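Kojibiose phosphorylase (Gut metagenome, PDB 6W0P) is a phosphorylase of glycoside hydrolase family 65, built from an N-terminal beta domain, a central helical catalytic domain and a C-terminal beta domain. Local coordinates at residues 373-385 with 394-406. Sequence-based numbering, arbitrary orientation.
Sequences MFRYNTLEEAKAR and ACFPVATRNGKEA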
loop_
_atom_site.group_PDB
_atom_site.type_symbol
_atom_site.label_atom_id
_atom_site.label_comp_id
_atom_site.label_asym_id
_atom_site.label_seq_id
_atom_site.Cartn_x
_atom_site.Cartn_y
_atom_site.Cartn_z
ATOM N N MET A 373 5.670 5.661 -31.813
ATOM C CA MET A 373 5.429 4.290 -32.354
ATOM C C MET A 373 5.654 3.281 -31.230
ATOM O O MET A 373 4.942 2.233 -31.174
ATOM C CB MET A 373 6.360 3.951 -33.525
ATOM C CG MET A 373 6.010 4.651 -34.832
ATOM S SD MET A 373 4.294 4.558 -35.313
ATOM C CE MET A 373 4.070 2.787 -35.414
ATOM N N PHE A 374 6.576 3.589 -30.321
ATOM C CA PHE A 374 6.752 2.734 -29.129
ATOM C C PHE A 374 5.379 2.550 -28.484
ATOM O O PHE A 374 5.088 1.416 -28.062
ATOM C CB PHE A 374 7.759 3.291 -28.124
ATOM C CG PHE A 374 7.550 2.702 -26.755
ATOM C CD1 PHE A 374 7.855 1.376 -26.497
ATOM C CD2 PHE A 374 6.976 3.453 -25.748
ATOM C CE1 PHE A 374 7.649 0.828 -25.241
ATOM C CE2 PHE A 374 6.753 2.902 -24.497
ATOM C CZ PHE A 374 7.091 1.589 -24.245
ATOM N N ARG A 375 4.595 3.629 -28.377
ATOM C CA ARG A 375 3.257 3.621 -27.722
ATOM C C ARG A 375 2.237 2.920 -28.625
ATOM O O ARG A 375 1.382 2.213 -28.101
ATOM C CB ARG A 375 2.804 5.042 -27.374
ATOM C CG ARG A 375 3.723 5.745 -26.386
ATOM C CD ARG A 375 3.840 5.052 -25.031
ATOM N NE ARG A 375 4.419 5.948 -24.027
ATOM C CZ ARG A 375 4.547 5.691 -22.731
ATOM N NH1 ARG A 375 4.142 4.541 -22.226
ATOM N NH2 ARG A 375 5.087 6.596 -21.933
ATOM N N TYR A 376 2.289 3.136 -29.933
ATOM C CA TYR A 376 1.394 2.425 -30.874
ATOM C C TYR A 376 1.634 0.926 -30.692
ATOM O O TYR A 376 0.667 0.162 -30.622
ATOM C CB TYR A 376 1.585 2.838 -32.336
ATOM C CG TYR A 376 0.616 2.093 -33.212
ATOM C CD1 TYR A 376 -0.710 2.484 -33.303
ATOM C CD2 TYR A 376 0.985 0.895 -33.804
ATOM C CE1 TYR A 376 -1.630 1.741 -34.027
ATOM C CE2 TYR A 376 0.080 0.139 -34.533
ATOM C CZ TYR A 376 -1.232 0.558 -34.641
ATOM O OH TYR A 376 -2.101 -0.203 -35.367
ATOM N N ASN A 377 2.894 0.522 -30.555
ATOM C CA ASN A 377 3.273 -0.912 -30.556
ATOM C C ASN A 377 3.022 -1.524 -29.174
ATOM O O ASN A 377 3.259 -2.734 -29.048
ATOM C CB ASN A 377 4.704 -1.114 -31.061
ATOM C CG ASN A 377 4.847 -0.835 -32.541
ATOM O OD1 ASN A 377 4.000 -1.243 -33.337
ATOM N ND2 ASN A 377 5.912 -0.153 -32.928
ATOM N N THR A 378 2.594 -0.732 -28.182
ATOM C CA THR A 378 2.211 -1.210 -26.823
ATOM C C THR A 378 0.743 -0.854 -26.564
ATOM O O THR A 378 0.345 -0.849 -25.385
ATOM C CB THR A 378 3.127 -0.645 -25.722
ATOM O OG1 THR A 378 3.355 0.750 -25.951
ATOM C CG2 THR A 378 4.443 -1.385 -25.662
ATOM N N LEU A 379 -0.034 -0.605 -27.623
ATOM C CA LEU A 379 -1.503 -0.386 -27.537
ATOM C C LEU A 379 -2.195 -1.578 -26.860
ATOM O O LEU A 379 -3.092 -1.340 -26.053
ATOM C CB LEU A 379 -2.099 -0.153 -28.932
ATOM C CG LEU A 379 -2.596 1.262 -29.217
ATOM C CD1 LEU A 379 -3.316 1.327 -30.567
ATOM C CD2 LEU A 379 -3.514 1.768 -28.111
ATOM N N GLU A 380 -1.838 -2.819 -27.194
ATOM C CA GLU A 380 -2.579 -4.007 -26.683
ATOM C C GLU A 380 -2.409 -4.075 -25.156
ATOM O O GLU A 380 -3.420 -4.288 -24.432
ATOM C CB GLU A 380 -2.143 -5.277 -27.416
ATOM C CG GLU A 380 -2.686 -5.328 -28.832
ATOM C CD GLU A 380 -4.203 -5.497 -28.937
ATOM O OE1 GLU A 380 -4.784 -6.232 -28.101
ATOM O OE2 GLU A 380 -4.812 -4.873 -29.834
ATOM N N GLU A 381 -1.189 -3.844 -24.673
ATOM C CA GLU A 381 -0.873 -3.789 -23.215
ATOM C C GLU A 381 -1.695 -2.692 -22.532
ATOM O O GLU A 381 -2.167 -2.927 -21.401
ATOM C CB GLU A 381 0.618 -3.553 -23.003
ATOM C CG GLU A 381 1.458 -4.763 -23.363
ATOM C CD GLU A 381 1.708 -4.999 -24.841
ATOM O OE1 GLU A 381 1.419 -4.102 -25.680
ATOM O OE2 GLU A 381 2.192 -6.093 -25.146
ATOM N N ALA A 382 -1.874 -1.551 -23.201
ATOM C CA ALA A 382 -2.618 -0.390 -22.669
ATOM C C ALA A 382 -4.110 -0.745 -22.582
ATOM O O ALA A 382 -4.810 -0.238 -21.662
ATOM C CB ALA A 382 -2.364 0.837 -23.510
ATOM N N LYS A 383 -4.599 -1.580 -23.496
ATOM C CA LYS A 383 -6.026 -2.009 -23.501
ATOM C C LYS A 383 -6.264 -3.008 -22.366
ATOM O O LYS A 383 -7.328 -2.923 -21.727
ATOM C CB LYS A 383 -6.427 -2.588 -24.856
ATOM C CG LYS A 383 -6.688 -1.543 -25.928
ATOM C CD LYS A 383 -6.368 -2.030 -27.314
ATOM C CE LYS A 383 -7.575 -2.501 -28.087
ATOM N NZ LYS A 383 -7.156 -2.964 -29.434
ATOM N N ALA A 384 -5.310 -3.897 -22.103
ATOM C CA ALA A 384 -5.386 -4.847 -20.974
ATOM C C ALA A 384 -5.338 -4.051 -19.658
ATOM O O ALA A 384 -6.076 -4.407 -18.712
ATOM C CB ALA A 384 -4.288 -5.888 -21.092
ATOM N N ARG A 385 -4.559 -2.965 -19.621
ATOM C CA ARG A 385 -4.431 -2.103 -18.425
ATOM C C ARG A 385 -5.769 -1.429 -18.143
ATOM O O ARG A 385 -6.135 -1.359 -16.959
ATOM C CB ARG A 385 -3.337 -1.038 -18.580
ATOM C CG ARG A 385 -3.119 -0.189 -17.332
ATOM C CD ARG A 385 -2.906 -0.974 -16.047
ATOM N NE ARG A 385 -2.943 -0.113 -14.864
ATOM C CZ ARG A 385 -2.942 -0.515 -13.587
ATOM N NH1 ARG A 385 -2.957 -1.799 -13.261
ATOM N NH2 ARG A 385 -2.977 0.391 -12.628
ATOM N N ALA A 394 -7.669 2.346 -24.118
ATOM C CA ALA A 394 -6.227 2.182 -23.846
ATOM C C ALA A 394 -5.822 3.124 -22.702
ATOM O O ALA A 394 -5.958 4.350 -22.869
ATOM C CB ALA A 394 -5.422 2.425 -25.100
ATOM N N CYS A 395 -5.420 2.544 -21.567
ATOM C CA CYS A 395 -4.879 3.249 -20.385
ATOM C C CYS A 395 -3.374 3.013 -20.386
ATOM O O CYS A 395 -2.953 1.923 -19.953
ATOM C CB CYS A 395 -5.499 2.754 -19.089
ATOM S SG CYS A 395 -4.800 3.564 -17.625
ATOM N N PHE A 396 -2.600 3.940 -20.939
ATOM C CA PHE A 396 -1.125 3.817 -20.982
ATOM C C PHE A 396 -0.595 3.919 -19.554
ATOM O O PHE A 396 -1.035 4.756 -18.755
ATOM C CB PHE A 396 -0.516 4.858 -21.925
ATOM C CG PHE A 396 -0.637 4.500 -23.377
ATOM C CD1 PHE A 396 0.278 3.639 -23.964
ATOM C CD2 PHE A 396 -1.677 4.991 -24.140
ATOM C CE1 PHE A 396 0.141 3.269 -25.294
ATOM C CE2 PHE A 396 -1.820 4.608 -25.463
ATOM C CZ PHE A 396 -0.908 3.753 -26.041
ATOM N N PRO A 397 0.395 3.079 -19.197
ATOM C CA PRO A 397 0.842 2.980 -17.816
ATOM C C PRO A 397 1.708 4.146 -17.322
ATOM O O PRO A 397 2.344 4.797 -18.123
ATOM C CB PRO A 397 1.645 1.671 -17.846
ATOM C CG PRO A 397 2.232 1.641 -19.258
ATOM C CD PRO A 397 1.099 2.158 -20.106
ATOM N N VAL A 398 1.772 4.308 -15.998
ATOM C CA VAL A 398 2.673 5.256 -15.279
ATOM C C VAL A 398 4.124 4.884 -15.591
ATOM O O VAL A 398 4.910 5.761 -16.008
ATOM C CB VAL A 398 2.398 5.237 -13.765
ATOM C CG1 VAL A 398 3.438 6.027 -13.000
ATOM C CG2 VAL A 398 1.004 5.750 -13.453
ATOM N N ALA A 399 4.480 3.619 -15.382
ATOM C CA ALA A 399 5.855 3.123 -15.577
ATOM C C ALA A 399 5.815 1.800 -16.336
ATOM O O ALA A 399 5.078 0.891 -15.897
ATOM C CB ALA A 399 6.528 2.981 -14.238
ATOM N N THR A 400 6.609 1.692 -17.409
ATOM C CA THR A 400 6.671 0.472 -18.252
ATOM C C THR A 400 7.932 0.465 -19.119
ATOM O O THR A 400 8.440 1.587 -19.454
ATOM C CB THR A 400 5.412 0.378 -19.122
ATOM O OG1 THR A 400 5.310 -0.959 -19.596
ATOM C CG2 THR A 400 5.417 1.335 -20.296
ATOM N N ARG A 401 8.422 -0.740 -19.440
ATOM C CA ARG A 401 9.183 -0.976 -20.685
ATOM C C ARG A 401 8.365 -1.810 -21.681
ATOM O O ARG A 401 8.425 -1.485 -22.878
ATOM C CB ARG A 401 10.554 -1.601 -20.421
ATOM C CG ARG A 401 11.421 -1.707 -21.673
ATOM C CD ARG A 401 11.710 -0.378 -22.353
ATOM N NE ARG A 401 12.263 -0.566 -23.686
ATOM C CZ ARG A 401 11.557 -0.950 -24.748
ATOM N NH1 ARG A 401 10.255 -1.167 -24.661
ATOM N NH2 ARG A 401 12.160 -1.129 -25.907
ATOM N N ASN A 402 7.616 -2.826 -21.247
ATOM C CA ASN A 402 6.998 -3.793 -22.203
ATOM C C ASN A 402 5.563 -3.375 -22.555
ATOM O O ASN A 402 4.972 -4.049 -23.412
ATOM C CB ASN A 402 7.094 -5.246 -21.731
ATOM C CG ASN A 402 6.069 -5.612 -20.680
ATOM O OD1 ASN A 402 5.404 -4.715 -20.152
ATOM N ND2 ASN A 402 5.961 -6.907 -20.357
ATOM N N GLY A 403 5.053 -2.283 -21.969
ATOM C CA GLY A 403 3.702 -1.744 -22.215
ATOM C C GLY A 403 2.752 -2.024 -21.060
ATOM O O GLY A 403 1.694 -1.339 -20.956
ATOM N N LYS A 404 3.072 -3.010 -20.229
ATOM C CA LYS A 404 2.260 -3.340 -19.029
ATOM C C LYS A 404 2.627 -2.387 -17.891
ATOM O O LYS A 404 3.791 -1.927 -17.833
ATOM C CB LYS A 404 2.482 -4.781 -18.565
ATOM C CG LYS A 404 2.021 -5.827 -19.560
ATOM C CD LYS A 404 2.042 -7.215 -19.000
ATOM C CE LYS A 404 1.445 -8.206 -19.978
ATOM N NZ LYS A 404 2.038 -9.548 -19.783
ATOM N N GLU A 405 1.683 -2.148 -16.983
ATOM C CA GLU A 405 1.965 -1.325 -15.787
ATOM C C GLU A 405 3.056 -2.037 -14.972
ATOM O O GLU A 405 2.898 -3.223 -14.673
ATOM C CB GLU A 405 0.692 -1.066 -14.987
ATOM C CG GLU A 405 0.931 -0.153 -13.805
ATOM C CD GLU A 405 1.446 1.213 -14.215
ATOM O OE1 GLU A 405 0.615 2.024 -14.655
ATOM O OE2 GLU A 405 2.671 1.450 -14.125
ATOM N N ALA A 406 4.136 -1.330 -14.642
ATOM C CA ALA A 406 5.226 -1.847 -13.782
ATOM C C ALA A 406 5.177 -1.191 -12.397
ATOM O O ALA A 406 5.810 -1.699 -11.472
ATOM C CB ALA A 406 6.562 -1.641 -14.455
HETATM O O HOH W 1 4.843 5.217 -19.376
HETATM O O HOH W 2 1.094 0.406 -22.941
HETATM O O HOH W 3 -1.963 2.462 -15.238
#
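C395 and A382 tie the two backbones together: C395 N donates to A382 O (2.8 Å). The helix that starts after T378 lies against an irregular loop, 394-406, which approaches it twice, with K383 beside A394 and T378 beside G403. A water joins T378 O and G403 O near the second approach, and T378 CG2 packs 3.5 Å from G403 CA.

F396 fills the angle between the two helices. A382 CB sits over one face of its ring, 3.9 Å from the centroid and 10° off the normal, a CH-pi contact, while R375 O meets the ring edge in plane, 3.2 Å from F396 CE1. L379 CD2 touches both F396 CZ and A394 CB. The central catalytic domain of family 65 is an (alpha/alpha)6 barrel, and here a loop between two helices, 379-388 and 410-413, folds back on the first of them; V423 of helix 418-434 also packs on F396.

Farther along, E405 CG lies 3.9 Å above the plane of the R385 guanidinium, over its centre. The carboxylate stands nearly perpendicular to it (83°) and is reached through a water between R385 NE and E405 OE1; R385 NH1 forms a salt bridge with E388 and a hydrogen bond with G77 O. With its chain bent at chi2 (61°), E405 turns back so that OE1 accepts from V398 N and OE2 from A399 N, each through its syn lone pair.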